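Local coordinates for protein ULam111 (Flavobacterium sp., PDB 5WUT) that probably hydrolyses the beta-1,3-glucosidic bonds of laminarin, as a laminarinase of glycoside hydrolase family 16 with a beta-jelly-roll fold, at residues 6-11 against 78-83; 101-106 against 163-168; 117-122 against 172-177; 200-205 against 229-234. One frame throughout, in Å; residues are numbered along the deposited sequence.

Overall arrangement
All four contacts bridge the two facing layers of the jelly roll, almost wholly through side chains. Contacts 2, 3 and 4 lie in the buried interior, each centred about 9 Å from the centre of the chain, and contact 1 is a surface contact about 16 Å out. Contacts 2 and 3 share neighbours: strand 97-105 pairs with 118-123, and 161-167 with 172-176, so their centres are only about 6 Å apart. Contact 4 joins 200-208 to 224-234, which in turn pair with the strands of contact 1. The chemistry follows position: methionine, isoleucine, valine and aromatic rings fill the core, whereas at the surface a lysine chain covers a tryptophan.

Contact 1 of 4, residues 6-11 against 78-83; sequences KLVWEE and KEFQYG
The odd feature is a lysine doing an apolar job: the methylenes of K78 lie across one face of the W9 indole. K78 CD stands 3.8 Å from the centroid of the W9 five-membered ring, 12° off the ring normal, a CH-pi contact. To one side K78 CE comes to 3.4 Å from W9 NE1, and to the other K78 CG sits over the benzo part, 3.7 Å from W9 CZ2. Bends at chi2 (-71°) and chi4 (-74°) fit the lysine chain to the ring and let NZ turn off to hydrogen bond N22 OD1. The backbone N of E11 lies over the opposite face of the indole.

F80 supplies the second half of the contact. Its CZ presses on W9 CB at 3.5 Å, and its CE1 meets V8 CG2 at 3.9 Å. The F80 ring and the six-membered ring of W9 are near parallel but slid apart, with centroids 5.8 Å from each other and hardly any overlap. V8 and W9 form a classic beta bulge opposite V233, and both of their CB atoms point toward 78-83. An alanine at W9 is likely to leave the K78 methylenes with no surface to lie on and open a gap beside F80. Dispersion does the holding here, so the lysine can cover an apolar ring at the edge of the sandwich while its ammonium group keeps a polar partner.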
# COMPACT_ATOMS: atom_id res chain seq x y z
N LYS A 6 11.57 11.81 -17.01
CA LYS A 6 10.63 12.32 -17.99
C LYS A 6 9.69 11.22 -18.46
O LYS A 6 10.04 10.04 -18.42
CB LYS A 6 11.38 12.96 -19.19
CG LYS A 6 12.41 12.06 -19.93
CD LYS A 6 13.29 12.84 -20.98
CE LYS A 6 12.42 13.43 -22.04
NZ LYS A 6 13.21 13.90 -23.21
N LEU A 7 8.49 11.61 -18.89
CA LEU A 7 7.56 10.67 -19.53
C LEU A 7 8.06 10.38 -20.93
O LEU A 7 8.14 11.30 -21.75
CB LEU A 7 6.14 11.24 -19.56
CG LEU A 7 5.08 10.33 -20.18
CD1 LEU A 7 4.86 9.12 -19.29
CD2 LEU A 7 3.78 11.09 -20.37
N VAL A 8 8.42 9.14 -21.20
CA VAL A 8 9.00 8.80 -22.50
C VAL A 8 7.98 8.18 -23.47
O VAL A 8 8.16 8.25 -24.68
CB VAL A 8 10.22 7.85 -22.36
CG1 VAL A 8 11.25 8.47 -21.44
CG2 VAL A 8 9.80 6.47 -21.88
N TRP A 9 6.92 7.57 -22.93
CA TRP A 9 5.86 6.99 -23.75
C TRP A 9 4.61 6.79 -22.92
O TRP A 9 4.69 6.44 -21.75
CB TRP A 9 6.27 5.65 -24.37
CG TRP A 9 5.20 5.07 -25.27
CD1 TRP A 9 4.77 5.59 -26.46
CD2 TRP A 9 4.44 3.86 -25.06
NE1 TRP A 9 3.78 4.80 -26.99
CE2 TRP A 9 3.56 3.73 -26.16
CE3 TRP A 9 4.40 2.89 -24.05
CZ2 TRP A 9 2.66 2.67 -26.28
CZ3 TRP A 9 3.52 1.84 -24.17
CH2 TRP A 9 2.65 1.73 -25.27
N GLU A 10 3.45 7.03 -23.51
CA GLU A 10 2.19 6.71 -22.86
C GLU A 10 1.21 6.15 -23.87
O GLU A 10 1.10 6.63 -25.00
CB GLU A 10 1.57 7.94 -22.17
CG GLU A 10 0.26 7.59 -21.44
CD GLU A 10 -0.37 8.77 -20.74
OE1 GLU A 10 0.29 9.82 -20.64
OE2 GLU A 10 -1.53 8.63 -20.28
N GLU A 11 0.52 5.09 -23.45
CA GLU A 11 -0.66 4.61 -24.13
C GLU A 11 -1.89 5.12 -23.37
O GLU A 11 -2.16 4.67 -22.25
CB GLU A 11 -0.67 3.08 -24.20
CG GLU A 11 -1.97 2.50 -24.70
CD GLU A 11 -2.30 2.94 -26.12
OE1 GLU A 11 -3.04 3.94 -26.27
OE2 GLU A 11 -1.84 2.27 -27.07
N LYS A 78 6.89 -1.59 -29.01
CA LYS A 78 7.19 -0.65 -27.93
C LYS A 78 7.90 -1.41 -26.82
O LYS A 78 7.27 -2.17 -26.08
CB LYS A 78 5.93 0.04 -27.42
CG LYS A 78 5.43 1.18 -28.32
CD LYS A 78 6.37 2.38 -28.24
CE LYS A 78 5.96 3.49 -29.21
NZ LYS A 78 6.27 3.17 -30.62
N GLU A 79 9.21 -1.23 -26.73
CA GLU A 79 10.01 -1.94 -25.74
C GLU A 79 10.88 -0.95 -24.97
O GLU A 79 11.33 0.07 -25.52
CB GLU A 79 10.88 -3.03 -26.39
CG GLU A 79 10.05 -4.03 -27.21
CD GLU A 79 10.82 -5.29 -27.59
OE1 GLU A 79 12.06 -5.29 -27.48
OE2 GLU A 79 10.17 -6.30 -28.01
N PHE A 80 11.08 -1.23 -23.68
CA PHE A 80 11.81 -0.34 -22.79
C PHE A 80 12.73 -1.09 -21.84
O PHE A 80 12.42 -2.19 -21.40
CB PHE A 80 10.82 0.51 -21.98
CG PHE A 80 9.92 1.33 -22.86
CD1 PHE A 80 10.33 2.57 -23.31
CD2 PHE A 80 8.69 0.84 -23.26
CE1 PHE A 80 9.51 3.32 -24.15
CE2 PHE A 80 7.88 1.58 -24.10
CZ PHE A 80 8.30 2.83 -24.53
N GLN A 81 13.87 -0.48 -21.53
CA GLN A 81 14.80 -1.01 -20.54
C GLN A 81 14.93 0.00 -19.41
O GLN A 81 15.44 1.12 -19.63
CB GLN A 81 16.17 -1.29 -21.16
CG GLN A 81 17.16 -1.89 -20.18
CD GLN A 81 18.48 -2.24 -20.83
OE1 GLN A 81 18.54 -2.55 -22.03
NE2 GLN A 81 19.56 -2.20 -20.05
N TYR A 82 14.43 -0.40 -18.24
CA TYR A 82 14.36 0.38 -17.00
C TYR A 82 13.29 1.46 -17.07
O TYR A 82 12.85 1.86 -18.15
CB TYR A 82 15.72 1.03 -16.63
CG TYR A 82 16.90 0.08 -16.64
CD1 TYR A 82 16.80 -1.21 -16.15
CD2 TYR A 82 18.13 0.48 -17.15
CE1 TYR A 82 17.87 -2.08 -16.18
CE2 TYR A 82 19.21 -0.37 -17.18
CZ TYR A 82 19.09 -1.65 -16.69
OH TYR A 82 20.17 -2.50 -16.74
N GLY A 83 12.89 1.94 -15.91
CA GLY A 83 11.96 3.05 -15.83
C GLY A 83 10.96 2.91 -14.71
O GLY A 83 10.92 1.89 -14.02

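Contact 2 of 4, residues 101-106 against 163-168; sequences FWMLGS and YAIDWT
M103 and the pair I165 and W167 meet in the interior of the jelly roll, where strand 97-105 of one layer faces strand 161-167 of the other. The side chains are set almost crosswise: M103 drops from its strand across the gap, while I165 and W167 run out from theirs in roughly the same direction and arrive at about a right angle to it. Being two residues apart on one strand, I165 and W167 send their side chains the same way, and the methionine tip lies against both.

Sulfur and methyl each have their own partner. M103 SD rests 4.2 Å from I165 CD1, the end of an extended isoleucine branch. M103 has an extended chi2 (-177°), which carries the sulfur deep into the gap, and the turn at chi3 (79°) then swings the methyl toward the indole. The methyl reaches the six-membered part of W167 obliquely. On the other strand, I165 CD1 also lies near its neighbour, 4.4 Å from W167 CE3, and the three side chains form one apolar cluster.

The rest of the core closes round this group. M103 also packs on I85, F200 and F202, while W167 meets Y82 edge-to-face and F200 with the two planes at about 80°. The polar end of the indole, W167 NE1, hydrogen bonds to Y196 O, and the methyl contact itself runs from M103 CE to W167 CZ3 at 4.2 Å.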
# COMPACT_ATOMS: atom_id res chain seq x y z
N PHE A 101 -1.45 -7.52 -16.18
CA PHE A 101 -0.61 -6.58 -16.91
C PHE A 101 0.82 -6.91 -16.52
O PHE A 101 1.16 -6.92 -15.34
CB PHE A 101 -0.97 -5.12 -16.57
CG PHE A 101 0.08 -4.11 -16.97
CD1 PHE A 101 0.45 -3.97 -18.30
CD2 PHE A 101 0.72 -3.32 -16.02
CE1 PHE A 101 1.43 -3.06 -18.68
CE2 PHE A 101 1.70 -2.40 -16.40
CZ PHE A 101 2.04 -2.27 -17.74
N TRP A 102 1.66 -7.19 -17.51
CA TRP A 102 2.96 -7.78 -17.21
C TRP A 102 3.93 -7.56 -18.35
O TRP A 102 3.58 -6.89 -19.33
CB TRP A 102 2.78 -9.28 -16.89
CG TRP A 102 2.01 -10.12 -17.91
CD1 TRP A 102 0.71 -9.97 -18.28
CD2 TRP A 102 2.51 -11.27 -18.60
NE1 TRP A 102 0.36 -10.96 -19.20
CE2 TRP A 102 1.45 -11.77 -19.40
CE3 TRP A 102 3.75 -11.92 -18.63
CZ2 TRP A 102 1.60 -12.88 -20.23
CZ3 TRP A 102 3.90 -13.04 -19.45
CH2 TRP A 102 2.82 -13.50 -20.24
N MET A 103 5.17 -8.01 -18.19
CA MET A 103 6.22 -7.79 -19.19
C MET A 103 7.07 -9.02 -19.44
O MET A 103 7.27 -9.82 -18.53
CB MET A 103 7.13 -6.62 -18.77
CG MET A 103 6.38 -5.33 -18.56
SD MET A 103 7.44 -3.94 -18.15
CE MET A 103 8.07 -3.51 -19.77
N LEU A 104 7.56 -9.15 -20.67
CA LEU A 104 8.47 -10.24 -21.05
C LEU A 104 9.74 -9.72 -21.69
O LEU A 104 9.72 -8.68 -22.35
CB LEU A 104 7.77 -11.21 -22.01
CG LEU A 104 6.83 -12.20 -21.34
CD1 LEU A 104 5.96 -12.90 -22.40
CD2 LEU A 104 7.66 -13.22 -20.55
N GLY A 105 10.84 -10.43 -21.49
CA GLY A 105 12.13 -9.99 -22.02
C GLY A 105 12.18 -9.99 -23.54
O GLY A 105 11.66 -10.89 -24.19
N SER A 106 12.82 -8.97 -24.10
CA SER A 106 12.88 -8.81 -25.55
C SER A 106 13.51 -10.02 -26.27
O SER A 106 13.15 -10.35 -27.41
CB SER A 106 13.67 -7.55 -25.89
OG SER A 106 13.66 -7.31 -27.29
N TYR A 163 -0.98 0.31 -10.60
CA TYR A 163 -0.05 -0.80 -10.50
C TYR A 163 1.23 -0.38 -11.18
O TYR A 163 1.18 0.02 -12.33
CB TYR A 163 -0.63 -2.05 -11.17
CG TYR A 163 -1.98 -2.47 -10.63
CD1 TYR A 163 -3.16 -1.88 -11.08
CD2 TYR A 163 -2.09 -3.49 -9.69
CE1 TYR A 163 -4.40 -2.27 -10.58
CE2 TYR A 163 -3.31 -3.90 -9.21
CZ TYR A 163 -4.47 -3.29 -9.65
OH TYR A 163 -5.70 -3.71 -9.15
N ALA A 164 2.36 -0.42 -10.47
CA ALA A 164 3.58 0.12 -11.05
C ALA A 164 4.84 -0.61 -10.63
O ALA A 164 4.85 -1.34 -9.64
CB ALA A 164 3.71 1.60 -10.69
N ILE A 165 5.91 -0.42 -11.40
CA ILE A 165 7.24 -0.85 -11.00
C ILE A 165 8.23 0.29 -11.15
O ILE A 165 8.05 1.17 -12.00
CB ILE A 165 7.76 -2.05 -11.83
CG1 ILE A 165 7.72 -1.76 -13.33
CG2 ILE A 165 6.95 -3.29 -11.51
CD1 ILE A 165 8.41 -2.82 -14.18
N ASP A 166 9.25 0.30 -10.30
CA ASP A 166 10.42 1.13 -10.54
C ASP A 166 11.55 0.15 -10.80
O ASP A 166 11.95 -0.61 -9.92
CB ASP A 166 10.73 2.06 -9.37
CG ASP A 166 11.74 3.15 -9.76
OD1 ASP A 166 11.89 3.43 -10.96
OD2 ASP A 166 12.35 3.75 -8.86
N TRP A 167 12.04 0.17 -12.03
CA TRP A 167 12.94 -0.84 -12.54
C TRP A 167 14.28 -0.20 -12.86
O TRP A 167 14.35 0.73 -13.68
CB TRP A 167 12.31 -1.47 -13.78
CG TRP A 167 13.16 -2.36 -14.65
CD1 TRP A 167 14.31 -3.03 -14.32
CD2 TRP A 167 12.89 -2.68 -16.01
NE1 TRP A 167 14.77 -3.74 -15.40
CE2 TRP A 167 13.92 -3.55 -16.46
CE3 TRP A 167 11.87 -2.32 -16.91
CZ2 TRP A 167 13.96 -4.04 -17.75
CZ3 TRP A 167 11.92 -2.81 -18.19
CH2 TRP A 167 12.96 -3.66 -18.60
N THR A 168 15.33 -0.66 -12.18
CA THR A 168 16.69 -0.18 -12.46
C THR A 168 17.63 -1.36 -12.67
O THR A 168 17.22 -2.51 -12.59
CB THR A 168 17.25 0.70 -11.32
OG1 THR A 168 17.49 -0.13 -10.17
CG2 THR A 168 16.28 1.80 -10.95

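Contact 3 of 4, residues 117-122 against 172-177; sequences GEIDIL and MDFFVD
Torsions on both strands bring I119 together with M172 and F174. In I119, CG1 stands anti to the carbonyl carbon (chi1 -47°) and CG2 anti to the backbone N, so the two branches diverge and each finds a different partner. M172 starts with CG anti to its own N and is then bent at both chi2 and chi3 (69°), which folds its methyl back toward the isoleucine.

The longer branch meets the methionine: I119 CD1 lies 3.6 Å from M172 CE and 4.1 Å from M172 SD. The shorter one meets the phenylalanine, with I119 CG2 3.8 Å from F174 CE2 and 3.9 Å from F174 CZ, approaching the ring at a slant. The same ring carbon, F174 CE2, also lies 3.4 Å from the backbone oxygen D120 O, so the ring is packed against main chain as well as side chain.

Alternation along 118-121 turns I119 into the sandwich and sends the carboxylates of E118 and D120 to the other face of their layer. E118, D120 and E123 follow the E-x-D-x-x-E spacing of the family 16 signature, which is consistent with this strand forming part of the floor of the active-site cleft, with the I119 contact behind it.

The axes of 118-121 and 172-176 run nearly parallel, 22° apart, with 8.8 Å between them. Strand 118-123 is flanked by 97-105 and 131-137, and I121 and L122 make a classic bulge against F101. Strand 172-176 sits between 161-167 and 179-184, near the second subunit, where R152 of that subunit packs on F175 and I179 of that subunit on V176.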
# COMPACT_ATOMS: atom_id res chain seq x y z
N GLY A 117 13.09 -13.85 -18.86
CA GLY A 117 12.57 -13.07 -17.75
C GLY A 117 11.14 -12.57 -17.94
O GLY A 117 10.66 -12.34 -19.06
N GLU A 118 10.46 -12.39 -16.81
CA GLU A 118 9.07 -11.95 -16.79
C GLU A 118 8.85 -11.06 -15.58
O GLU A 118 9.38 -11.35 -14.50
CB GLU A 118 8.13 -13.15 -16.75
CG GLU A 118 6.65 -12.81 -16.56
CD GLU A 118 5.74 -14.04 -16.53
OE1 GLU A 118 6.13 -15.11 -17.04
OE2 GLU A 118 4.62 -13.93 -16.00
N ILE A 119 8.09 -9.98 -15.75
CA ILE A 119 7.72 -9.08 -14.66
C ILE A 119 6.20 -9.02 -14.55
O ILE A 119 5.54 -8.59 -15.49
CB ILE A 119 8.26 -7.63 -14.86
CG1 ILE A 119 9.73 -7.64 -15.27
CG2 ILE A 119 8.00 -6.77 -13.59
CD1 ILE A 119 10.26 -6.27 -15.66
N ASP A 120 5.66 -9.46 -13.42
CA ASP A 120 4.21 -9.49 -13.22
C ASP A 120 3.79 -8.31 -12.36
O ASP A 120 4.05 -8.29 -11.14
CB ASP A 120 3.77 -10.79 -12.56
CG ASP A 120 4.06 -12.00 -13.41
OD1 ASP A 120 4.09 -11.86 -14.64
OD2 ASP A 120 4.20 -13.09 -12.83
N ILE A 121 3.12 -7.35 -12.98
CA ILE A 121 2.86 -6.06 -12.34
C ILE A 121 1.44 -5.95 -11.77
O ILE A 121 1.26 -5.58 -10.61
CB ILE A 121 3.12 -4.92 -13.35
CG1 ILE A 121 4.54 -5.03 -13.93
CG2 ILE A 121 2.88 -3.56 -12.68
CD1 ILE A 121 4.82 -4.04 -15.07
N LEU A 122 0.43 -6.23 -12.61
CA LEU A 122 -0.94 -6.38 -12.15
C LEU A 122 -1.27 -7.85 -12.27
O LEU A 122 -1.23 -8.40 -13.36
CB LEU A 122 -1.92 -5.53 -12.99
CG LEU A 122 -3.43 -5.52 -12.67
CD1 LEU A 122 -4.05 -4.38 -13.46
CD2 LEU A 122 -4.19 -6.82 -12.96
N MET A 172 14.16 -4.15 -8.54
CA MET A 172 12.81 -4.06 -9.05
C MET A 172 11.86 -3.77 -7.89
O MET A 172 11.68 -4.64 -7.03
CB MET A 172 12.41 -5.36 -9.75
CG MET A 172 11.18 -5.27 -10.62
SD MET A 172 11.56 -4.54 -12.23
CE MET A 172 12.56 -5.81 -12.98
N ASP A 173 11.29 -2.57 -7.86
CA ASP A 173 10.31 -2.19 -6.83
C ASP A 173 8.90 -2.27 -7.42
O ASP A 173 8.69 -1.82 -8.55
CB ASP A 173 10.53 -0.76 -6.34
CG ASP A 173 11.74 -0.59 -5.43
OD1 ASP A 173 12.29 0.52 -5.43
OD2 ASP A 173 12.12 -1.52 -4.70
N PHE A 174 7.95 -2.80 -6.65
CA PHE A 174 6.57 -2.89 -7.10
C PHE A 174 5.66 -2.03 -6.22
O PHE A 174 5.79 -2.07 -4.99
CB PHE A 174 6.07 -4.35 -7.05
CG PHE A 174 6.80 -5.29 -7.99
CD1 PHE A 174 8.08 -5.74 -7.70
CD2 PHE A 174 6.16 -5.79 -9.13
CE1 PHE A 174 8.74 -6.64 -8.56
CE2 PHE A 174 6.80 -6.68 -9.98
CZ PHE A 174 8.09 -7.10 -9.70
N PHE A 175 4.76 -1.27 -6.84
CA PHE A 175 3.87 -0.36 -6.13
C PHE A 175 2.41 -0.58 -6.48
O PHE A 175 2.06 -0.77 -7.64
CB PHE A 175 4.21 1.11 -6.43
CG PHE A 175 5.64 1.48 -6.20
CD1 PHE A 175 6.61 1.19 -7.15
CD2 PHE A 175 6.02 2.18 -5.06
CE1 PHE A 175 7.93 1.54 -6.94
CE2 PHE A 175 7.33 2.55 -4.85
CZ PHE A 175 8.30 2.23 -5.80
N VAL A 176 1.55 -0.56 -5.47
CA VAL A 176 0.13 -0.50 -5.72
C VAL A 176 -0.40 0.74 -5.03
O VAL A 176 -0.12 0.97 -3.85
CB VAL A 176 -0.59 -1.76 -5.21
CG1 VAL A 176 -2.08 -1.68 -5.52
CG2 VAL A 176 0.01 -2.99 -5.88
N ASP A 177 -1.13 1.57 -5.79
CA ASP A 177 -1.61 2.85 -5.30
C ASP A 177 -0.50 3.63 -4.61
O ASP A 177 -0.70 4.23 -3.56
CB ASP A 177 -2.81 2.65 -4.36
CG ASP A 177 -4.02 2.08 -5.08
OD1 ASP A 177 -4.18 2.31 -6.30
OD2 ASP A 177 -4.83 1.41 -4.44

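Contact 4 of 4, residues 200-205 against 229-234; sequences FYFIIN and DYIKVY
F202 and I231 face each other across the jelly-roll sandwich, from strands 200-208 and 224-234. The two strands belong to opposing layers and run antiparallel, at 165°, with 11.0 Å between the axes of their segments, so side chains alone span the gap.

The CH-pi contact comes first. I231 CG2, the branch anti to its backbone N, lies over one face of the F202 ring, 4.2 Å from the centroid and 20° off the normal. It is displaced toward the rim, where it touches F202 CZ at 3.9 Å.

Plain apolar contacts complete the set. V233 CG2 comes to the edge of the same ring, near its plane, 3.7 Å from F202 CZ. One valine methyl and one isoleucine methyl thus hold the far end of the phenylalanine from two directions, which probably limits how the ring can tilt. F202 also touches W9, F80 and M103, making it a meeting point of the core, and V233 is backed by V8 from the neighbouring strand 7-11. Putting an alanine at F202 would probably open a gap between the layers and leave I231 CG2 and V233 CG2 without the ring they pack on.

I231 has a second use for its other branch. Running out through CG1 in an extended shape, it meets I204 tip to tip, I231 CD1 lying 3.9 Å from I204 CD1.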
# COMPACT_ATOMS: atom_id res chain seq x y z
N PHE A 200 12.20 -4.84 -22.36
CA PHE A 200 11.06 -5.72 -22.15
C PHE A 200 9.86 -5.17 -22.90
O PHE A 200 9.81 -3.99 -23.18
CB PHE A 200 10.75 -5.84 -20.64
CG PHE A 200 11.53 -6.92 -19.94
CD1 PHE A 200 12.92 -6.87 -19.86
CD2 PHE A 200 10.86 -7.98 -19.32
CE1 PHE A 200 13.63 -7.89 -19.24
CE2 PHE A 200 11.57 -8.98 -18.68
CZ PHE A 200 12.95 -8.94 -18.65
N TYR A 201 8.89 -6.03 -23.23
CA TYR A 201 7.64 -5.55 -23.82
C TYR A 201 6.45 -5.84 -22.92
O TYR A 201 6.55 -6.63 -21.98
CB TYR A 201 7.42 -6.16 -25.21
CG TYR A 201 7.29 -7.67 -25.27
CD1 TYR A 201 6.05 -8.28 -25.13
CD2 TYR A 201 8.40 -8.48 -25.52
CE1 TYR A 201 5.90 -9.66 -25.23
CE2 TYR A 201 8.26 -9.86 -25.62
CZ TYR A 201 7.01 -10.45 -25.47
OH TYR A 201 6.84 -11.82 -25.57
N PHE A 202 5.33 -5.17 -23.20
CA PHE A 202 4.12 -5.26 -22.38
C PHE A 202 3.18 -6.33 -22.85
O PHE A 202 3.12 -6.60 -24.03
CB PHE A 202 3.37 -3.93 -22.39
CG PHE A 202 4.14 -2.80 -21.79
CD1 PHE A 202 4.39 -2.78 -20.43
CD2 PHE A 202 4.61 -1.76 -22.58
CE1 PHE A 202 5.11 -1.73 -19.87
CE2 PHE A 202 5.33 -0.71 -22.02
CZ PHE A 202 5.57 -0.69 -20.66
N ILE A 203 2.44 -6.92 -21.91
CA ILE A 203 1.31 -7.80 -22.23
C ILE A 203 0.13 -7.39 -21.37
O ILE A 203 0.30 -7.13 -20.17
CB ILE A 203 1.63 -9.29 -21.97
CG1 ILE A 203 2.92 -9.72 -22.69
CG2 ILE A 203 0.44 -10.17 -22.40
CD1 ILE A 203 4.18 -9.57 -21.80
N ILE A 204 -1.05 -7.28 -21.98
CA ILE A 204 -2.31 -7.15 -21.24
C ILE A 204 -3.18 -8.32 -21.64
O ILE A 204 -3.37 -8.59 -22.83
CB ILE A 204 -3.04 -5.83 -21.55
CG1 ILE A 204 -2.18 -4.64 -21.16
CG2 ILE A 204 -4.37 -5.76 -20.81
CD1 ILE A 204 -2.78 -3.28 -21.60
N ASN A 205 -3.73 -9.05 -20.67
CA ASN A 205 -4.62 -10.15 -21.05
C ASN A 205 -5.60 -10.47 -19.95
O ASN A 205 -5.47 -10.01 -18.82
CB ASN A 205 -3.82 -11.41 -21.41
CG ASN A 205 -3.28 -12.12 -20.20
OD1 ASN A 205 -2.24 -11.74 -19.66
ND2 ASN A 205 -3.99 -13.16 -19.75
N ASP A 229 -7.00 2.14 -18.26
CA ASP A 229 -7.01 3.57 -18.62
C ASP A 229 -5.74 3.97 -19.36
O ASP A 229 -5.80 4.64 -20.40
CB ASP A 229 -7.19 4.40 -17.34
CG ASP A 229 -7.43 5.88 -17.60
OD1 ASP A 229 -7.68 6.29 -18.75
OD2 ASP A 229 -7.42 6.64 -16.60
N TYR A 230 -4.59 3.56 -18.84
CA TYR A 230 -3.34 3.92 -19.47
C TYR A 230 -2.17 3.04 -19.03
O TYR A 230 -2.25 2.31 -18.04
CB TYR A 230 -3.00 5.40 -19.17
CG TYR A 230 -2.75 5.75 -17.71
CD1 TYR A 230 -1.61 5.29 -17.04
CD2 TYR A 230 -3.61 6.59 -17.03
CE1 TYR A 230 -1.37 5.63 -15.71
CE2 TYR A 230 -3.38 6.95 -15.71
CZ TYR A 230 -2.26 6.47 -15.07
OH TYR A 230 -2.06 6.84 -13.76
N ILE A 231 -1.10 3.12 -19.81
CA ILE A 231 0.24 2.68 -19.41
C ILE A 231 1.14 3.89 -19.60
O ILE A 231 1.14 4.46 -20.70
CB ILE A 231 0.78 1.51 -20.26
CG1 ILE A 231 -0.10 0.28 -20.12
CG2 ILE A 231 2.22 1.18 -19.84
CD1 ILE A 231 0.22 -0.79 -21.19
N LYS A 232 1.88 4.28 -18.57
CA LYS A 232 2.85 5.38 -18.66
C LYS A 232 4.24 4.84 -18.39
O LYS A 232 4.41 4.02 -17.49
CB LYS A 232 2.54 6.50 -17.65
CG LYS A 232 1.30 7.28 -17.96
CD LYS A 232 0.99 8.26 -16.83
CE LYS A 232 -0.33 8.97 -17.07
NZ LYS A 232 -0.57 10.00 -16.00
N VAL A 233 5.22 5.30 -19.15
CA VAL A 233 6.61 4.91 -18.92
C VAL A 233 7.47 6.14 -18.69
O VAL A 233 7.53 7.03 -19.55
CB VAL A 233 7.21 4.13 -20.10
CG1 VAL A 233 8.64 3.72 -19.78
CG2 VAL A 233 6.34 2.92 -20.43
N TYR A 234 8.12 6.19 -17.53
CA TYR A 234 9.02 7.29 -17.20
C TYR A 234 10.48 6.81 -17.17
O TYR A 234 10.76 5.73 -16.68
CB TYR A 234 8.68 7.89 -15.83
CG TYR A 234 7.29 8.46 -15.68
CD1 TYR A 234 6.22 7.64 -15.32
CD2 TYR A 234 7.06 9.81 -15.83
CE1 TYR A 234 4.96 8.16 -15.15
CE2 TYR A 234 5.80 10.35 -15.66
CZ TYR A 234 4.75 9.52 -15.32
OH TYR A 234 3.50 10.06 -15.16